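Local structure of protein F2 like fibronectin-binding protein (Streptococcus pneumoniae, 5A0N) at residues N16-S21 / K72-L77; Y20-I25 / T40-D45. The protein probably acts as a surface adhesin of this Gram-positive pathogen, its thioester domain carrying an internal thioester of the kind that mediates covalent host binding. All blocks are in the same frame, centred on the assembly; numbering follows the deposited sequence.

Both contacts grow from the same short strand, 19-21, and their centres lie about 8 Å apart on one side of the chain's centre. Interaction 1 joins residues 16-21 to 72-77, 51 residues on, at the start of strand 75-78, an edge strand of a four-stranded antiparallel sheet. Interaction 2 pairs residues 20-25 with 40-45 inside the three-stranded antiparallel sheet 19-21, 41-43, 49-51. Strand 19-21 is thus the seam between the three-stranded and the four-stranded sheet of the thioester domain, with Tyr20 and Ser21 taking part in both contacts. The contacts also meet directly: Tyr19 CB packs 3.6 Å from Val41 CG1.

Interaction 1. Residues N16-S21 / K72-L77; sequences NGKYYS and KGIYTL
A single antiparallel bridge joins the small three-stranded sheet of the thioester domain to the four-stranded one: strand 19-21 meets strand 75-77 at Tyr19 and Tyr75, a hydrogen-bonded pair. Tyr19 N donates to Tyr75 O at 2.8 Å and Tyr75 N to Tyr19 O at 2.9 Å. The strands run at 117° to each other, and beyond the bridge waters sit between the backbones: one links Gly17 O to Leu77 N, the other accepts from Ser21 N and lies within bonding distance of Gly73 O. The Tyr19 ring has Tyr75 O at its edge, and its CE1 lies 3.8 Å from Leu77 CB; its hydroxyl bonds to Ser14 N, while Tyr198 meets the ring edge-to-face. Lys18 runs alongside Thr76, Lys18 CD 3.7 Å from Thr76 CG2, its chain bent at chi2 and again at chi4, with NZ in a salt bridge to Asp201. Farther along the same side Tyr20 and Ile74 lie side by side. With CG1 of Ile74 set beside its own backbone N (chi1 -59°), Ile74 CG2 is left to touch Lys18 CB at 3.9 Å, and Ile74 CG1 itself meets Tyr20 CE1 at 3.9 Å.

Interaction 2. Residues Y20-I25 / T40-D45; sequences YSLGQI and TVITSD
Strands 20-21 and 41-43 run antiparallel, with Tyr20 and Ile42 as a hydrogen-bonded pair and Ser21 and Val41 as the non-hydrogen-bonded pair beside it, their CA atoms 4.4 Å apart. Tyr20 N donates to Ile42 O, and Ile42 N returns the bond to Tyr20 O, both at 2.9 Å. Just beyond this pairing, Thr40 O accepts twice: Leu22 N approaches nearly along the C=O axis at 2.9 Å, whereas Ser21 OG comes from above the carbonyl plane at 3.1 Å. The Ser21 hydroxyl reaches that oxygen with OG anti to its own backbone N (chi1 178°), and it also accepts from Gly23 N, forming an ST turn. One buried hydroxyl therefore joins Thr40 of the neighbouring segment to the ST turn at 21-23.

Tyr20 and Ile42 share one face of the sheet. CG1 of Ile42 stands between its backbone N and carbonyl carbon (chi1 64°), a position that brings it 3.9 Å from Tyr20 CB. Its CD1 continues to Leu22 CD2, 4.1 Å away, the two side chains crossing at about a right angle. Leu22 also lies alongside Thr40, with Leu22 CD1 3.9 Å from Thr40 CB. Ser44 adds a CH-pi contact, its CB over one face of the Tyr20 ring, 3.9 Å from the centroid and offset toward the rim; its hydroxyl bonds to Asn16.

Val41 continues the sheet through backbone bonds to strand 49-51, making 41-43 the central strand. Phe66 and Pro71 from nearby loops pack on Tyr20, while farther along the chain Gln24 touches Gln144 and Trp148 of helix 132-152.

Interaction 1. Residues N16-S21 / K72-L77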
ATOM      1  N   ASN A  16       7.412  -5.382  21.292  1.00 15.72           N
ATOM      2  CA  ASN A  16       8.764  -5.691  20.826  1.00 15.78           C
ATOM      3  C   ASN A  16       9.158  -4.922  19.582  1.00 12.03           C
ATOM      4  O   ASN A  16      10.221  -5.158  19.036  1.00 14.89           O
ATOM      5  CB  ASN A  16       8.940  -7.203  20.610  1.00 16.82           C
ATOM      6  CG  ASN A  16       8.100  -7.738  19.462  1.00 18.53           C
ATOM      7  OD1 ASN A  16       7.318  -7.019  18.861  1.00 16.61           O
ATOM      8  ND2 ASN A  16       8.268  -9.024  19.166  1.00 25.84           N
ATOM      9  N   GLY A  17       8.308  -4.012  19.132  1.00 11.28           N
ATOM     10  CA  GLY A  17       8.595  -3.234  17.939  1.00 10.86           C
ATOM     11  C   GLY A  17       8.454  -3.981  16.621  1.00  9.92           C
ATOM     12  O   GLY A  17       8.806  -3.424  15.586  1.00 10.85           O
ATOM     13  N   LYS A  18       7.927  -5.215  16.660  1.00 10.16           N
ATOM     14  CA  LYS A  18       7.767  -6.011  15.447  1.00  9.58           C
ATOM     15  C   LYS A  18       6.304  -6.150  15.043  1.00  9.41           C
ATOM     16  O   LYS A  18       5.407  -6.218  15.879  1.00 10.35           O
ATOM     17  CB  LYS A  18       8.387  -7.415  15.600  1.00 11.28           C
ATOM     18  CG  LYS A  18       9.857  -7.431  16.006  1.00 13.87           C
ATOM     19  CD  LYS A  18      10.736  -6.669  15.008  1.00 16.47           C
ATOM     20  CE  LYS A  18      12.206  -6.734  15.335  1.00 19.65           C
ATOM     21  NZ  LYS A  18      12.693  -8.049  14.942  1.00 22.35           N
ATOM     22  N   TYR A  19       6.101  -6.178  13.730  1.00  9.11           N
ATOM     23  CA  TYR A  19       4.784  -6.164  13.111  1.00  8.81           C
ATOM     24  C   TYR A  19       4.718  -7.190  11.991  1.00  8.40           C
ATOM     25  O   TYR A  19       5.744  -7.479  11.345  1.00  8.85           O
ATOM     26  CB  TYR A  19       4.481  -4.757  12.544  1.00  8.61           C
ATOM     27  CG  TYR A  19       4.474  -3.680  13.619  1.00  7.93           C
ATOM     28  CD1 TYR A  19       5.656  -3.084  14.028  1.00  8.21           C
ATOM     29  CD2 TYR A  19       3.300  -3.298  14.266  1.00  7.95           C
ATOM     30  CE1 TYR A  19       5.697  -2.163  15.045  1.00  9.18           C
ATOM     31  CE2 TYR A  19       3.306  -2.337  15.267  1.00  8.64           C
ATOM     32  CZ  TYR A  19       4.513  -1.794  15.674  1.00  8.83           C
ATOM     33  OH  TYR A  19       4.460  -0.898  16.715  1.00 11.36           O
ATOM     34  N   TYR A  20       3.512  -7.702  11.747  1.00  8.18           N
ATOM     35  CA  TYR A  20       3.218  -8.643  10.679  1.00  8.21           C
ATOM     36  C   TYR A  20       2.219  -7.978   9.736  1.00  7.38           C
ATOM     37  O   TYR A  20       1.590  -6.981  10.093  1.00  8.22           O
ATOM     38  CB  TYR A  20       2.601  -9.941  11.205  1.00  9.08           C
ATOM     39  CG  TYR A  20       3.333 -10.630  12.330  1.00  9.20           C
ATOM     40  CD1 TYR A  20       4.726 -10.623  12.446  1.00 10.33           C
ATOM     41  CD2 TYR A  20       2.624 -11.329  13.277  1.00 10.86           C
ATOM     42  CE1 TYR A  20       5.371 -11.333  13.441  1.00 10.99           C
ATOM     43  CE2 TYR A  20       3.237 -12.021  14.280  1.00 12.12           C
ATOM     44  CZ  TYR A  20       4.623 -12.037  14.374  1.00 12.34           C
ATOM     45  OH  TYR A  20       5.246 -12.723  15.377  1.00 17.20           O
ATOM     46  N   SER A  21       2.053  -8.548   8.540  1.00  7.24           N
ATOM     47  CA  SER A  21       1.000  -8.088   7.646  1.00  7.13           C
ATOM     48  C   SER A  21       0.135  -9.249   7.166  1.00  6.97           C
ATOM     49  O   SER A  21       0.604 -10.381   6.930  1.00  7.76           O
ATOM     50  CB  SER A  21       1.570  -7.355   6.445  1.00  7.97           C
ATOM     51  OG  SER A  21       0.572  -6.945   5.537  1.00  7.92           O
ATOM     52  N   LYS A  72       5.078 -14.448   7.628  1.00  9.10           N
ATOM     53  CA  LYS A  72       6.159 -14.384   6.627  1.00  9.24           C
ATOM     54  C   LYS A  72       6.301 -12.904   6.365  1.00  7.95           C
ATOM     55  O   LYS A  72       5.388 -12.265   5.857  1.00  8.19           O
ATOM     56  CB  LYS A  72       5.811 -15.165   5.348  1.00 11.00           C
ATOM     57  CG  LYS A  72       5.804 -16.698   5.547  1.00 14.37           C
ATOM     58  CD  LYS A  72       7.231 -17.235   5.686  1.00 18.71           C
ATOM     59  CE  LYS A  72       7.319 -18.750   5.789  1.00 23.46           C
ATOM     60  NZ  LYS A  72       8.676 -19.165   6.283  1.00 29.10           N
ATOM     61  N   GLY A  73       7.466 -12.365   6.715  1.00  7.99           N
ATOM     62  CA  GLY A  73       7.723 -10.924   6.610  1.00  8.67           C
ATOM     63  C   GLY A  73       7.423 -10.237   7.901  1.00  8.33           C
ATOM     64  O   GLY A  73       6.253 -10.065   8.262  1.00 10.80           O
ATOM     65  N   ILE A  74       8.482  -9.818   8.588  1.00  8.36           N
ATOM     66  CA  ILE A  74       8.370  -9.207   9.891  1.00  8.41           C
ATOM     67  C   ILE A  74       9.012  -7.831   9.782  1.00  8.58           C
ATOM     68  O   ILE A  74      10.074  -7.681   9.163  1.00 10.88           O
ATOM     69  CB  ILE A  74       9.054 -10.085  10.959  1.00 10.85           C
ATOM     70  CG1 ILE A  74       8.411 -11.481  10.990  1.00 12.19           C
ATOM     71  CG2 ILE A  74       8.945  -9.424  12.327  1.00 11.83           C
ATOM     72  CD1 ILE A  74       9.073 -12.454  11.929  1.00 15.86           C
ATOM     73  N   TYR A  75       8.340  -6.840  10.352  1.00  8.80           N
ATOM     74  CA  TYR A  75       8.660  -5.432  10.134  1.00  8.51           C
ATOM     75  C   TYR A  75       8.884  -4.671  11.413  1.00  8.17           C
ATOM     76  O   TYR A  75       8.329  -4.987  12.455  1.00  9.87           O
ATOM     77  CB  TYR A  75       7.513  -4.759   9.363  1.00  8.47           C
ATOM     78  CG  TYR A  75       7.292  -5.290   7.991  1.00  8.48           C
ATOM     79  CD1 TYR A  75       6.512  -6.410   7.758  1.00  8.09           C
ATOM     80  CD2 TYR A  75       7.904  -4.716   6.892  1.00  8.15           C
ATOM     81  CE1 TYR A  75       6.369  -6.922   6.485  1.00  8.31           C
ATOM     82  CE2 TYR A  75       7.742  -5.209   5.615  1.00  7.97           C
ATOM     83  CZ  TYR A  75       6.981  -6.344   5.416  1.00  7.35           C
ATOM     84  OH  TYR A  75       6.801  -6.877   4.177  1.00  8.09           O
ATOM     85  N   THR A  76       9.701  -3.613  11.310  1.00  8.09           N
ATOM     86  CA  THR A  76       9.764  -2.552  12.301  1.00  9.00           C
ATOM     87  C   THR A  76       9.132  -1.289  11.723  1.00  8.47           C
ATOM     88  O   THR A  76       8.968  -1.156  10.520  1.00 10.08           O
ATOM     89  CB  THR A  76      11.200  -2.265  12.796  1.00  9.74           C
ATOM     90  OG1 THR A  76      12.014  -1.959  11.675  1.00 11.98           O
ATOM     91  CG2 THR A  76      11.792  -3.453  13.524  1.00 11.48           C
ATOM     92  N   LEU A  77       8.755  -0.389  12.610  1.00  9.99           N
ATOM     93  CA  LEU A  77       8.005   0.816  12.260  1.00  9.54           C
ATOM     94  C   LEU A  77       8.842   2.077  12.394  1.00  9.64           C
ATOM     95  O   LEU A  77       9.475   2.294  13.424  1.00 11.73           O
ATOM     96  CB  LEU A  77       6.774   0.922  13.181  1.00 10.52           C
ATOM     97  CG  LEU A  77       5.952   2.202  13.135  1.00 10.94           C
ATOM     98  CD1 LEU A  77       5.333   2.458  11.785  1.00 11.21           C
ATOM     99  CD2 LEU A  77       4.869   2.152  14.178  1.00 14.25           C
TER
HETATM  100  O   HOH W   1       9.185  -0.752  15.476  1.00 14.89           O
HETATM  101  O   HOH W   2       3.670 -10.840   8.097  1.00  8.59           O

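Interaction 2. Residues Y20-I25 / T40-D45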
ATOM      1  N   TYR A  20       3.512  -7.702  11.747  1.00  8.18           N
ATOM      2  CA  TYR A  20       3.218  -8.643  10.679  1.00  8.21           C
ATOM      3  C   TYR A  20       2.219  -7.978   9.736  1.00  7.38           C
ATOM      4  O   TYR A  20       1.590  -6.981  10.093  1.00  8.22           O
ATOM      5  CB  TYR A  20       2.601  -9.941  11.205  1.00  9.08           C
ATOM      6  CG  TYR A  20       3.333 -10.630  12.330  1.00  9.20           C
ATOM      7  CD1 TYR A  20       4.726 -10.623  12.446  1.00 10.33           C
ATOM      8  CD2 TYR A  20       2.624 -11.329  13.277  1.00 10.86           C
ATOM      9  CE1 TYR A  20       5.371 -11.333  13.441  1.00 10.99           C
ATOM     10  CE2 TYR A  20       3.237 -12.021  14.280  1.00 12.12           C
ATOM     11  CZ  TYR A  20       4.623 -12.037  14.374  1.00 12.34           C
ATOM     12  OH  TYR A  20       5.246 -12.723  15.377  1.00 17.20           O
ATOM     13  N   SER A  21       2.053  -8.548   8.540  1.00  7.24           N
ATOM     14  CA  SER A  21       1.000  -8.088   7.646  1.00  7.13           C
ATOM     15  C   SER A  21       0.135  -9.249   7.166  1.00  6.97           C
ATOM     16  O   SER A  21       0.604 -10.381   6.930  1.00  7.76           O
ATOM     17  CB  SER A  21       1.570  -7.355   6.445  1.00  7.97           C
ATOM     18  OG  SER A  21       0.572  -6.945   5.537  1.00  7.92           O
ATOM     19  N   LEU A  22      -1.148  -8.948   6.983  1.00  6.76           N
ATOM     20  CA  LEU A  22      -2.112  -9.894   6.455  1.00  6.56           C
ATOM     21  C   LEU A  22      -1.941 -10.109   4.959  1.00  6.78           C
ATOM     22  O   LEU A  22      -2.531 -11.052   4.392  1.00  7.15           O
ATOM     23  CB  LEU A  22      -3.538  -9.445   6.765  1.00  6.96           C
ATOM     24  CG  LEU A  22      -3.842  -9.209   8.244  1.00  8.05           C
ATOM     25  CD1 LEU A  22      -5.309  -8.888   8.445  1.00  9.08           C
ATOM     26  CD2 LEU A  22      -3.431 -10.397   9.136  1.00  9.15           C
ATOM     27  N   GLY A  23      -1.145  -9.275   4.291  1.00  6.83           N
ATOM     28  CA  GLY A  23      -0.858  -9.476   2.898  1.00  7.17           C
ATOM     29  C   GLY A  23      -1.772  -8.768   1.951  1.00  7.64           C
ATOM     30  O   GLY A  23      -2.705  -8.071   2.364  1.00  7.64           O
ATOM     31  N   GLN A  24      -1.506  -8.961   0.664  1.00  7.25           N
ATOM     32  CA  GLN A  24      -2.332  -8.389  -0.397  1.00  7.80           C
ATOM     33  C   GLN A  24      -3.452  -9.405  -0.688  1.00  7.28           C
ATOM     34  O   GLN A  24      -4.488  -9.364  -0.006  1.00  9.33           O
ATOM     35  CB  GLN A  24      -1.497  -7.983  -1.607  1.00  8.71           C
ATOM     36  CG  GLN A  24      -2.341  -7.189  -2.587  1.00  9.38           C
ATOM     37  CD  GLN A  24      -1.685  -6.852  -3.897  1.00  8.58           C
ATOM     38  OE1 GLN A  24      -0.671  -7.430  -4.274  1.00 11.77           O
ATOM     39  NE2 GLN A  24      -2.269  -5.860  -4.589  1.00  8.51           N
ATOM     40  N   ILE A  25      -3.278 -10.328  -1.634  1.00  6.59           N
ATOM     41  CA  ILE A  25      -4.259 -11.404  -1.788  1.00  6.69           C
ATOM     42  C   ILE A  25      -3.651 -12.633  -1.117  1.00  6.27           C
ATOM     43  O   ILE A  25      -2.656 -13.191  -1.595  1.00  6.41           O
ATOM     44  CB  ILE A  25      -4.635 -11.718  -3.238  1.00  7.34           C
ATOM     45  CG1 ILE A  25      -5.195 -10.485  -3.915  1.00  9.35           C
ATOM     46  CG2 ILE A  25      -5.664 -12.858  -3.296  1.00  8.09           C
ATOM     47  CD1 ILE A  25      -5.579 -10.677  -5.374  1.00 10.22           C
ATOM     48  N   THR A  40      -3.054  -4.936   5.604  1.00  6.30           N
ATOM     49  CA  THR A  40      -3.219  -4.565   7.008  1.00  6.63           C
ATOM     50  C   THR A  40      -2.015  -4.998   7.816  1.00  6.87           C
ATOM     51  O   THR A  40      -1.537  -6.132   7.669  1.00  7.75           O
ATOM     52  CB  THR A  40      -4.486  -5.222   7.580  1.00  7.54           C
ATOM     53  OG1 THR A  40      -5.617  -4.764   6.824  1.00  7.57           O
ATOM     54  CG2 THR A  40      -4.696  -4.958   9.045  1.00  9.35           C
ATOM     55  N   VAL A  41      -1.553  -4.129   8.718  1.00  6.98           N
ATOM     56  CA  VAL A  41      -0.397  -4.410   9.553  1.00  7.15           C
ATOM     57  C   VAL A  41      -0.906  -4.583  10.980  1.00  7.19           C
ATOM     58  O   VAL A  41      -1.762  -3.808  11.449  1.00  7.86           O
ATOM     59  CB  VAL A  41       0.665  -3.297   9.454  1.00  7.73           C
ATOM     60  CG1 VAL A  41       1.880  -3.684  10.252  1.00  8.14           C
ATOM     61  CG2 VAL A  41       1.028  -3.038   7.986  1.00  8.82           C
ATOM     62  N   ILE A  42      -0.382  -5.618  11.645  1.00  7.15           N
ATOM     63  CA  ILE A  42      -0.775  -6.005  12.995  1.00  7.71           C
ATOM     64  C   ILE A  42       0.452  -6.100  13.906  1.00  7.53           C
ATOM     65  O   ILE A  42       1.550  -6.392  13.461  1.00  8.20           O
ATOM     66  CB  ILE A  42      -1.589  -7.313  12.985  1.00  9.34           C
ATOM     67  CG1 ILE A  42      -0.744  -8.498  12.472  1.00 10.38           C
ATOM     68  CG2 ILE A  42      -2.883  -7.175  12.200  1.00 10.85           C
ATOM     69  CD1 ILE A  42      -1.410  -9.854  12.719  1.00 10.85           C
ATOM     70  N   THR A  43       0.215  -5.919  15.199  1.00  8.22           N
ATOM     71  CA  THR A  43       1.256  -6.104  16.182  1.00  9.04           C
ATOM     72  C   THR A  43       1.627  -7.588  16.262  1.00  9.24           C
ATOM     73  O   THR A  43       0.773  -8.479  16.134  1.00 11.60           O
ATOM     74  CB  THR A  43       0.828  -5.620  17.556  1.00  9.68           C
ATOM     75  OG1 THR A  43      -0.294  -6.411  17.968  1.00 10.31           O
ATOM     76  CG2 THR A  43       0.475  -4.130  17.535  1.00  9.30           C
ATOM     77  N   SER A  44       2.904  -7.857  16.498  1.00 10.01           N
ATOM     78  CA  SER A  44       3.383  -9.257  16.579  1.00 11.37           C
ATOM     79  C   SER A  44       2.896  -9.947  17.828  1.00 12.97           C
ATOM     80  O   SER A  44       2.826 -11.171  17.832  1.00 16.06           O
ATOM     81  CB  SER A  44       4.896  -9.330  16.540  1.00 12.74           C
ATOM     82  OG  SER A  44       5.434  -8.709  17.679  1.00 15.02           O
ATOM     83  N   ASP A  45       2.558  -9.196  18.874  1.00 11.76           N
ATOM     84  CA  ASP A  45       2.201  -9.788  20.142  1.00 13.29           C
ATOM     85  C   ASP A  45       0.693 -10.005  20.286  1.00 11.68           C
ATOM     86  O   ASP A  45       0.202 -11.127  20.461  1.00 15.28           O
ATOM     87  CB  ASP A  45       2.793  -8.998  21.322  1.00 14.32           C
ATOM     88  CG  ASP A  45       2.645  -7.474  21.245  1.00 15.52           C
ATOM     89  OD1 ASP A  45       1.915  -6.915  20.424  1.00 13.08           O
ATOM     90  OD2 ASP A  45       3.315  -6.804  22.070  1.00 21.60           O
TER